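Local coordinates for Lin1840 protein (Listeria innocua serovar 6a, PDB 4ZO9) that probably acts as a family 3 beta-glucosidase, hydrolysing terminal, non-reducing beta-D-glucosyl residues to release beta-D-glucose, at residues L23-F28 with E301-C306; I70-A75 with L86-D91; A231-T236 with D264-S269. The protein carries 2 engineered substitutions. One frame throughout, in Å; residues are numbered along the deposited sequence.

Contact 1: residues L23-F28 with E301-C306; sequences LQLSPF and EMMTTC. With BGC (beta-D-glucopyranose), chain C.
As paired residues of parallel strands, Gln24 and Met302 leave the same face of the sheet; with CG trans to the backbone N in both (chi1 -177° and -179°), their chains run side by side. OE1 of Gln24 comes to rest against the methionine, 3.3 Å from Met302 CE. This oxygen is buried and has no hydrogen-bond partner in the model, whereas NE2 of the same amide bonds to Ser59 OG. Met302 reaches past it to the sugar, with SD 3.5 Å from C6 of the bound beta-D-glucopyranose. Met303 is bent at chi2 and chi3, and the bends bring its sulfur back to the other segment. SD lies 3.9 Å from Leu25 CD2 and accepts a weak bond from Ser26 N. The backbones pair in parallel: Gln24 N donates to Glu301 O at 3.1 Å, and Met303 N to Gln24 O at 3.0 Å. On the other face, Leu23 CD1 packs near Thr304 O. Glu301 turns back on its own segment. Its OE2 accepts from Cys306 N on the syn side and its OE1 from Tyr307 N, so these two amides at the start of helix 306-316 would probably stabilise the negative charge. The contact joins the first and last strands of the TIM-barrel sheet. Strand 59-61 pairs with the other edge of strand 23-25. Helix 40-47 packs on Met303, and helix 273-279 on Glu301 and Thr304.

Contact 2: residues I70-A75 with L86-D91; sequences IGIQEA and LVFMAD. With BGC (beta-D-glucopyranose), chain C.
Gln73 lies along the backbone of Leu86 and grips it with both ends of its amide. From CB the chain first runs trans to the backbone N (chi1 -174°). It then bends at chi2, which turns the amide from the helix toward Leu86, just before strand 87-90. CD arrives 3.7 Å from Leu86 N. OE1 accepts the Leu86 N-H at 3.0 Å, on a lone pair in the carbonyl plane. NE2 donates to Leu86 O at 3.1 Å, and this oxygen too is met in plane on a lone pair. NE2 also bonds to Pro345 O and sits at the edge of the Phe88 ring. Next to this polar pair is an apolar one. Ile72 CG2 touches Leu86 CD1 and the edge of the Phe88 ring at CZ, each at 3.7 Å. The two segments belong to a beta-alpha-beta unit in which helix 66-79 packs on strand 87-90. Just beyond the other end of the strand, Asp91 meets the bound beta-D-glucopyranose. Its OD1 accepts from the sugar O4 at 2.8 Å, and its OD2 lies 2.8 Å from O6. The chemistry thus differs at the two ends. The side-chain amide satisfies both the N-H and the C=O of Leu86. The carboxylate at the other end binds the sugar, consistent with recognition of a glucosyl unit by its O4 and O6 hydroxyls.

Contact 3: residues A231-T236 with D264-S269; sequences AKLVMT and DGVLIS. With BGC (beta-D-glucopyranose), chain C.
Val234 and Leu267, and next to them Met235 and Ile268, pair as parallel strands. Three backbone hydrogen bonds zip the segments together. Val234 N donates to Val266 O at 3.2 Å, Ile268 N to Val234 O at 3.1 Å, and Thr236 N to Ile268 O at 3.1 Å. All three are close to linear with the acceptor carbonyl. A CA-H...O contact from Met235 CA to Ile268 O, at 3.2 Å, adds to them. Side chains then alternate between the faces. On one face Met235 CB packs 3.7 Å from Ile268 CG2. The methionine chain runs on and bends at chi3 (-67°), which carries CE to within 3.4 Å of O4 of the bound beta-D-glucopyranose. On the other face Leu267 CD1 fits between Val234 CG1, at 4.0 Å, and Thr236 CG2, at 3.8 Å. The Thr236 hydroxyl bonds to Thr247 OG1 and to Ala270 N. At the start of the pair Leu233 and Val266 lie side by side, pointing the same way. The contact unites two neighbouring strands of the TIM-barrel sheet. Strand 187-193 pairs with the other edge of strand 233-236. Helix 250-260 packs on Val234 and Leu267. Phe135 meets Met235 and Ile268 on the sugar side. Helix 322-338 packs on Leu233 and Val266, and its Asp338 forms a salt bridge with Lys232.

All three contacts are buried and belong to one parallel barrel sheet, and each also touches the same bound glucose. Contacts 1 and 3 are strand-to-strand pairings held by backbone hydrogen bonds. Contact 2 is helix-to-strand, with a side-chain amide in place of strand pairing. The sugar is approached differently as well: methionines pack against it in contacts 1 and 3, whereas a carboxylate bonds to it in contact 2. Contacts 2 and 3 are successive along the chain, and both lie within the loop that contact 1 closes. Ser269 OG probably bonds to Met302 N, linking contact 3 to contact 1. Met89 of contact 2 packs on Gln24 and Ile268, touching both other contacts.

Contact 1: residues L23-F28 with E301-C306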
loop_
_atom_site.group_PDB
_atom_site.type_symbol
_atom_site.label_atom_id
_atom_site.label_comp_id
_atom_site.label_asym_id
_atom_site.label_seq_id
_atom_site.Cartn_x
_atom_site.Cartn_y
_atom_site.Cartn_z
ATOM N N LEU A 23 13.738 -9.264 32.571
ATOM C CA LEU A 23 14.240 -7.958 32.156
ATOM C C LEU A 23 15.566 -8.121 31.466
ATOM O O LEU A 23 16.384 -8.881 31.949
ATOM C CB LEU A 23 14.418 -7.054 33.328
ATOM C CG LEU A 23 14.996 -5.660 33.068
ATOM C CD1 LEU A 23 14.052 -4.736 32.324
ATOM C CD2 LEU A 23 15.395 -5.043 34.403
ATOM N N GLN A 24 15.754 -7.438 30.335
ATOM C CA GLN A 24 17.089 -7.375 29.654
ATOM C C GLN A 24 17.624 -5.951 29.662
ATOM O O GLN A 24 16.894 -5.008 29.406
ATOM C CB GLN A 24 17.033 -7.899 28.200
ATOM C CG GLN A 24 18.324 -7.983 27.363
ATOM C CD GLN A 24 17.978 -8.502 25.961
ATOM O OE1 GLN A 24 17.338 -7.787 25.175
ATOM N NE2 GLN A 24 18.384 -9.761 25.643
ATOM N N LEU A 25 18.931 -5.828 29.899
ATOM C CA LEU A 25 19.541 -4.506 30.038
ATOM C C LEU A 25 20.831 -4.408 29.296
ATOM O O LEU A 25 21.486 -5.399 29.025
ATOM C CB LEU A 25 19.776 -4.171 31.496
ATOM C CG LEU A 25 18.623 -4.253 32.463
ATOM C CD1 LEU A 25 19.147 -4.006 33.880
ATOM C CD2 LEU A 25 17.556 -3.226 32.119
ATOM N N SER A 26 21.176 -3.183 28.941
ATOM C CA SER A 26 22.391 -2.901 28.220
ATOM C C SER A 26 23.516 -3.212 29.166
ATOM O O SER A 26 23.253 -3.229 30.364
ATOM C CB SER A 26 22.463 -1.433 27.858
ATOM O OG SER A 26 21.657 -1.220 26.731
ATOM N N PRO A 27 24.750 -3.425 28.651
ATOM C CA PRO A 27 25.807 -3.960 29.541
ATOM C C PRO A 27 26.302 -2.973 30.617
ATOM O O PRO A 27 26.799 -3.379 31.712
ATOM C CB PRO A 27 26.953 -4.291 28.577
ATOM C CG PRO A 27 26.689 -3.416 27.357
ATOM C CD PRO A 27 25.196 -3.361 27.245
ATOM N N PHE A 28 26.216 -1.693 30.288
ATOM C CA PHE A 28 26.732 -0.653 31.185
ATOM C C PHE A 28 25.764 -0.320 32.323
ATOM O O PHE A 28 26.060 0.587 33.088
ATOM C CB PHE A 28 27.105 0.646 30.423
ATOM C CG PHE A 28 26.019 1.179 29.535
ATOM C CD1 PHE A 28 24.956 1.888 30.064
ATOM C CD2 PHE A 28 26.079 0.984 28.151
ATOM C CE1 PHE A 28 23.954 2.368 29.245
ATOM C CE2 PHE A 28 25.056 1.441 27.316
ATOM C CZ PHE A 28 24.014 2.135 27.859
ATOM N N GLU A 301 11.451 -8.551 28.490
ATOM C CA GLU A 301 11.220 -7.176 28.119
ATOM C C GLU A 301 12.572 -6.514 27.825
ATOM O O GLU A 301 13.375 -6.388 28.719
ATOM C CB GLU A 301 10.510 -6.428 29.266
ATOM C CG GLU A 301 10.155 -4.973 28.868
ATOM C CD GLU A 301 9.322 -4.237 29.884
ATOM O OE1 GLU A 301 9.005 -4.789 30.975
ATOM O OE2 GLU A 301 9.009 -3.083 29.576
ATOM N N MET A 302 12.791 -6.099 26.571
ATOM C CA MET A 302 14.059 -5.508 26.185
ATOM C C MET A 302 14.154 -4.018 26.527
ATOM O O MET A 302 13.536 -3.173 25.846
ATOM C CB MET A 302 14.322 -5.699 24.694
ATOM C CG MET A 302 15.643 -5.129 24.185
ATOM S SD MET A 302 15.844 -5.307 22.405
ATOM C CE MET A 302 16.138 -7.041 22.241
ATOM N N MET A 303 14.926 -3.715 27.590
ATOM C CA MET A 303 15.287 -2.333 27.978
ATOM C C MET A 303 14.159 -1.340 28.340
ATOM O O MET A 303 14.339 -0.154 28.307
ATOM C CB MET A 303 16.181 -1.725 26.918
ATOM C CG MET A 303 17.652 -1.966 27.157
ATOM S SD MET A 303 18.272 -1.316 28.739
ATOM C CE MET A 303 18.611 0.385 28.319
ATOM N N THR A 304 12.968 -1.846 28.701
ATOM C CA THR A 304 11.972 -0.975 29.382
ATOM C C THR A 304 11.578 -1.637 30.702
ATOM O O THR A 304 11.986 -2.744 30.966
ATOM C CB THR A 304 10.732 -0.649 28.516
ATOM O OG1 THR A 304 10.288 -1.809 27.822
ATOM C CG2 THR A 304 11.077 0.433 27.505
ATOM N N THR A 305 10.767 -0.967 31.505
ATOM C CA THR A 305 10.611 -1.352 32.876
ATOM C C THR A 305 9.187 -1.701 33.255
ATOM O O THR A 305 8.866 -1.658 34.444
ATOM C CB THR A 305 10.992 -0.172 33.755
ATOM O OG1 THR A 305 10.181 0.912 33.377
ATOM C CG2 THR A 305 12.417 0.222 33.542
ATOM N N CYS A 306 8.323 -2.017 32.295
ATOM C CA CYS A 306 6.931 -2.249 32.666
ATOM C C CYS A 306 6.861 -3.426 33.590
ATOM O O CYS A 306 6.277 -3.312 34.648
ATOM C CB CYS A 306 6.038 -2.460 31.441
ATOM S SG CYS A 306 6.145 -1.018 30.399
HETATM C C2 BGC C . 15.983 -3.527 16.349
HETATM C C3 BGC C . 15.924 -5.055 16.385
HETATM C C4 BGC C . 17.089 -5.519 17.227
HETATM C C5 BGC C . 16.739 -5.253 18.701
HETATM C C6 BGC C . 17.975 -5.409 19.575
HETATM C C1 BGC C . 16.071 -2.953 17.794
HETATM O O2 BGC C . 14.851 -2.991 15.661
HETATM O O3 BGC C . 16.023 -5.614 15.079
HETATM O O4 BGC C . 17.306 -6.864 17.001
HETATM O O5 BGC C . 16.047 -3.935 18.873
HETATM O O6 BGC C . 18.840 -4.329 19.249
#

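Contact 2: residues I70-A75 with L86-D91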
loop_
_atom_site.group_PDB
_atom_site.type_symbol
_atom_site.label_atom_id
_atom_site.label_comp_id
_atom_site.label_asym_id
_atom_site.label_seq_id
_atom_site.Cartn_x
_atom_site.Cartn_y
_atom_site.Cartn_z
ATOM N N ILE A 70 32.795 -11.253 30.400
ATOM C CA ILE A 70 33.391 -11.980 31.510
ATOM C C ILE A 70 33.222 -11.218 32.805
ATOM O O ILE A 70 32.805 -11.815 33.792
ATOM C CB ILE A 70 34.869 -12.355 31.297
ATOM C CG1 ILE A 70 34.958 -13.430 30.219
ATOM C CG2 ILE A 70 35.482 -12.895 32.606
ATOM C CD1 ILE A 70 36.290 -13.441 29.511
ATOM N N GLY A 71 33.531 -9.919 32.781
ATOM C CA GLY A 71 33.496 -9.068 33.987
ATOM C C GLY A 71 32.089 -8.854 34.522
ATOM O O GLY A 71 31.871 -8.732 35.706
ATOM N N ILE A 72 31.131 -8.785 33.609
ATOM C CA ILE A 72 29.760 -8.574 33.957
ATOM C C ILE A 72 29.217 -9.829 34.606
ATOM O O ILE A 72 28.580 -9.740 35.641
ATOM C CB ILE A 72 28.923 -8.229 32.711
ATOM C CG1 ILE A 72 29.133 -6.758 32.330
ATOM C CG2 ILE A 72 27.460 -8.536 32.973
ATOM C CD1 ILE A 72 28.590 -6.444 30.959
ATOM N N GLN A 73 29.473 -10.981 33.971
ATOM C CA GLN A 73 29.001 -12.282 34.444
ATOM C C GLN A 73 29.616 -12.653 35.824
ATOM O O GLN A 73 28.948 -13.209 36.703
ATOM C CB GLN A 73 29.382 -13.347 33.420
ATOM C CG GLN A 73 28.834 -14.744 33.711
ATOM C CD GLN A 73 27.332 -14.869 33.461
ATOM O OE1 GLN A 73 26.541 -14.190 34.122
ATOM N NE2 GLN A 73 26.939 -15.719 32.504
ATOM N N GLU A 74 30.891 -12.326 35.973
ATOM C CA GLU A 74 31.657 -12.629 37.177
ATOM C C GLU A 74 31.168 -11.834 38.354
ATOM O O GLU A 74 30.939 -12.389 39.422
ATOM C CB GLU A 74 33.149 -12.352 36.939
ATOM C CG GLU A 74 34.044 -13.078 37.941
ATOM C CD GLU A 74 35.513 -12.932 37.637
ATOM O OE1 GLU A 74 35.877 -12.328 36.585
ATOM O OE2 GLU A 74 36.301 -13.432 38.471
ATOM N N ALA A 75 30.982 -10.537 38.162
ATOM C CA ALA A 75 30.434 -9.710 39.233
ATOM C C ALA A 75 28.984 -10.115 39.536
ATOM O O ALA A 75 28.618 -10.238 40.675
ATOM C CB ALA A 75 30.563 -8.236 38.910
ATOM N N LEU A 86 23.668 -14.865 33.658
ATOM C CA LEU A 86 23.041 -14.026 32.604
ATOM C C LEU A 86 23.183 -14.678 31.274
ATOM O O LEU A 86 24.199 -15.340 31.021
ATOM C CB LEU A 86 23.739 -12.682 32.482
ATOM C CG LEU A 86 23.564 -11.828 33.718
ATOM C CD1 LEU A 86 24.729 -10.872 33.874
ATOM C CD2 LEU A 86 22.224 -11.126 33.644
ATOM N N VAL A 87 22.178 -14.484 30.417
ATOM C CA VAL A 87 22.310 -14.804 28.992
ATOM C C VAL A 87 22.624 -13.480 28.240
ATOM O O VAL A 87 21.984 -12.435 28.494
ATOM C CB VAL A 87 21.081 -15.564 28.419
ATOM C CG1 VAL A 87 19.812 -14.770 28.614
ATOM C CG2 VAL A 87 21.308 -15.912 26.963
ATOM N N PHE A 88 23.693 -13.542 27.419
ATOM C CA PHE A 88 24.164 -12.462 26.555
ATOM C C PHE A 88 23.679 -12.577 25.116
ATOM O O PHE A 88 23.938 -13.581 24.427
ATOM C CB PHE A 88 25.659 -12.423 26.551
ATOM C CG PHE A 88 26.219 -11.951 27.861
ATOM C CD1 PHE A 88 26.143 -12.756 28.995
ATOM C CD2 PHE A 88 26.779 -10.718 27.973
ATOM C CE1 PHE A 88 26.630 -12.306 30.208
ATOM C CE2 PHE A 88 27.276 -10.262 29.196
ATOM C CZ PHE A 88 27.187 -11.054 30.300
ATOM N N MET A 89 22.996 -11.529 24.664
ATOM C CA MET A 89 22.417 -11.498 23.298
ATOM C C MET A 89 22.977 -10.351 22.453
ATOM O O MET A 89 23.448 -9.321 22.997
ATOM C CB MET A 89 20.893 -11.427 23.378
ATOM C CG MET A 89 20.248 -12.398 24.365
ATOM S SD MET A 89 18.513 -12.653 23.938
ATOM C CE MET A 89 18.031 -13.539 25.417
ATOM N N ALA A 90 23.011 -10.549 21.128
ATOM C CA ALA A 90 23.496 -9.467 20.250
ATOM C C ALA A 90 22.931 -9.511 18.832
ATOM O O ALA A 90 22.496 -10.532 18.346
ATOM C CB ALA A 90 25.009 -9.518 20.177
ATOM N N ASP A 91 23.070 -8.402 18.145
ATOM C CA ASP A 91 22.768 -8.293 16.721
ATOM C C ASP A 91 23.971 -8.736 15.831
ATOM O O ASP A 91 24.889 -7.964 15.597
ATOM C CB ASP A 91 22.370 -6.846 16.403
ATOM C CG ASP A 91 21.028 -6.465 17.015
ATOM O OD1 ASP A 91 20.041 -7.117 16.664
ATOM O OD2 ASP A 91 20.924 -5.506 17.796
HETATM C C2 BGC C . 15.983 -3.527 16.349
HETATM C C3 BGC C . 15.924 -5.055 16.385
HETATM C C4 BGC C . 17.089 -5.519 17.227
HETATM C C5 BGC C . 16.739 -5.253 18.701
HETATM C C6 BGC C . 17.975 -5.409 19.575
HETATM C C1 BGC C . 16.071 -2.953 17.794
HETATM O O2 BGC C . 14.851 -2.991 15.661
HETATM O O3 BGC C . 16.023 -5.614 15.079
HETATM O O4 BGC C . 17.306 -6.864 17.001
HETATM O O5 BGC C . 16.047 -3.935 18.873
HETATM O O6 BGC C . 18.840 -4.329 19.249
#

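Contact 3: residues A231-T236 with D264-S269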
loop_
_atom_site.group_PDB
_atom_site.type_symbol
_atom_site.label_atom_id
_atom_site.label_comp_id
_atom_site.label_asym_id
_atom_site.label_seq_id
_atom_site.Cartn_x
_atom_site.Cartn_y
_atom_site.Cartn_z
ATOM N N ALA A 231 14.837 -22.847 15.566
ATOM C CA ALA A 231 15.224 -21.532 16.079
ATOM C C ALA A 231 14.854 -21.416 17.561
ATOM O O ALA A 231 13.742 -21.702 17.942
ATOM C CB ALA A 231 14.595 -20.414 15.262
ATOM N N LYS A 232 15.805 -21.015 18.403
ATOM C CA LYS A 232 15.576 -21.076 19.831
ATOM C C LYS A 232 14.705 -19.979 20.370
ATOM O O LYS A 232 13.921 -20.236 21.284
ATOM C CB LYS A 232 16.891 -21.107 20.617
ATOM C CG LYS A 232 17.537 -22.466 20.532
ATOM C CD LYS A 232 16.797 -23.418 21.457
ATOM C CE LYS A 232 17.494 -24.757 21.508
ATOM N NZ LYS A 232 16.584 -25.584 22.317
ATOM N N LEU A 233 14.881 -18.757 19.856
ATOM C CA LEU A 233 14.046 -17.603 20.287
ATOM C C LEU A 233 13.238 -16.982 19.119
ATOM O O LEU A 233 13.577 -17.139 17.966
ATOM C CB LEU A 233 14.912 -16.499 20.888
ATOM C CG LEU A 233 15.723 -16.848 22.139
ATOM C CD1 LEU A 233 16.957 -17.675 21.784
ATOM C CD2 LEU A 233 16.093 -15.572 22.882
ATOM N N VAL A 234 12.224 -16.218 19.467
ATOM C CA VAL A 234 11.496 -15.352 18.548
ATOM C C VAL A 234 11.405 -13.960 19.118
ATOM O O VAL A 234 11.189 -13.805 20.309
ATOM C CB VAL A 234 10.057 -15.888 18.279
ATOM C CG1 VAL A 234 9.255 -14.971 17.357
ATOM C CG2 VAL A 234 10.124 -17.281 17.671
ATOM N N MET A 235 11.533 -12.946 18.282
ATOM C CA MET A 235 11.375 -11.528 18.746
ATOM C C MET A 235 10.064 -10.906 18.188
ATOM O O MET A 235 9.708 -11.153 17.024
ATOM C CB MET A 235 12.628 -10.686 18.380
ATOM C CG MET A 235 12.543 -9.228 18.811
ATOM S SD MET A 235 13.807 -8.167 18.084
ATOM C CE MET A 235 15.276 -8.856 18.907
ATOM N N THR A 236 9.349 -10.116 19.012
ATOM C CA THR A 236 8.097 -9.510 18.590
ATOM C C THR A 236 8.427 -8.372 17.631
ATOM O O THR A 236 9.599 -7.875 17.599
ATOM C CB THR A 236 7.302 -8.910 19.762
ATOM O OG1 THR A 236 8.019 -7.777 20.303
ATOM C CG2 THR A 236 7.045 -9.920 20.871
ATOM N N ASP A 264 7.932 -23.022 21.826
ATOM C CA ASP A 264 7.993 -23.139 23.253
ATOM C C ASP A 264 9.347 -22.595 23.797
ATOM O O ASP A 264 9.751 -22.996 24.864
ATOM C CB ASP A 264 7.807 -24.616 23.662
ATOM C CG ASP A 264 7.754 -24.797 25.186
ATOM O OD1 ASP A 264 7.002 -24.032 25.848
ATOM O OD2 ASP A 264 8.469 -25.683 25.731
ATOM N N GLY A 265 10.009 -21.692 23.071
ATOM C CA GLY A 265 11.162 -20.913 23.566
ATOM C C GLY A 265 10.772 -19.533 24.075
ATOM O O GLY A 265 9.570 -19.169 24.110
ATOM N N VAL A 266 11.812 -18.755 24.419
ATOM C CA VAL A 266 11.740 -17.354 24.858
ATOM C C VAL A 266 11.193 -16.456 23.735
ATOM O O VAL A 266 11.675 -16.473 22.591
ATOM C CB VAL A 266 13.131 -16.850 25.330
ATOM C CG1 VAL A 266 13.097 -15.358 25.653
ATOM C CG2 VAL A 266 13.564 -17.606 26.581
ATOM N N LEU A 267 10.142 -15.722 24.069
ATOM C CA LEU A 267 9.611 -14.634 23.224
ATOM C C LEU A 267 10.155 -13.395 23.890
ATOM O O LEU A 267 9.824 -13.143 25.030
ATOM C CB LEU A 267 8.071 -14.643 23.152
ATOM C CG LEU A 267 7.348 -13.590 22.304
ATOM C CD1 LEU A 267 7.858 -13.666 20.882
ATOM C CD2 LEU A 267 5.844 -13.802 22.396
ATOM N N ILE A 268 11.047 -12.690 23.182
ATOM C CA ILE A 268 11.685 -11.426 23.642
ATOM C C ILE A 268 11.065 -10.302 22.880
ATOM O O ILE A 268 10.771 -10.454 21.694
ATOM C CB ILE A 268 13.224 -11.409 23.360
ATOM C CG1 ILE A 268 13.848 -10.171 23.964
ATOM C CG2 ILE A 268 13.548 -11.487 21.849
ATOM C CD1 ILE A 268 15.363 -10.104 23.889
ATOM N N SER A 269 10.878 -9.171 23.531
ATOM C CA SER A 269 10.283 -8.016 22.891
ATOM C C SER A 269 11.281 -7.378 22.002
ATOM O O SER A 269 12.445 -7.441 22.273
ATOM C CB SER A 269 9.819 -6.980 23.932
ATOM O OG SER A 269 10.852 -6.109 24.366
HETATM C C2 BGC C . 15.983 -3.527 16.349
HETATM C C3 BGC C . 15.924 -5.055 16.385
HETATM C C4 BGC C . 17.089 -5.519 17.227
HETATM C C5 BGC C . 16.739 -5.253 18.701
HETATM C C6 BGC C . 17.975 -5.409 19.575
HETATM C C1 BGC C . 16.071 -2.953 17.794
HETATM O O2 BGC C . 14.851 -2.991 15.661
HETATM O O3 BGC C . 16.023 -5.614 15.079
HETATM O O4 BGC C . 17.306 -6.864 17.001
HETATM O O5 BGC C . 16.047 -3.935 18.873
HETATM O O6 BGC C . 18.840 -4.329 19.249
#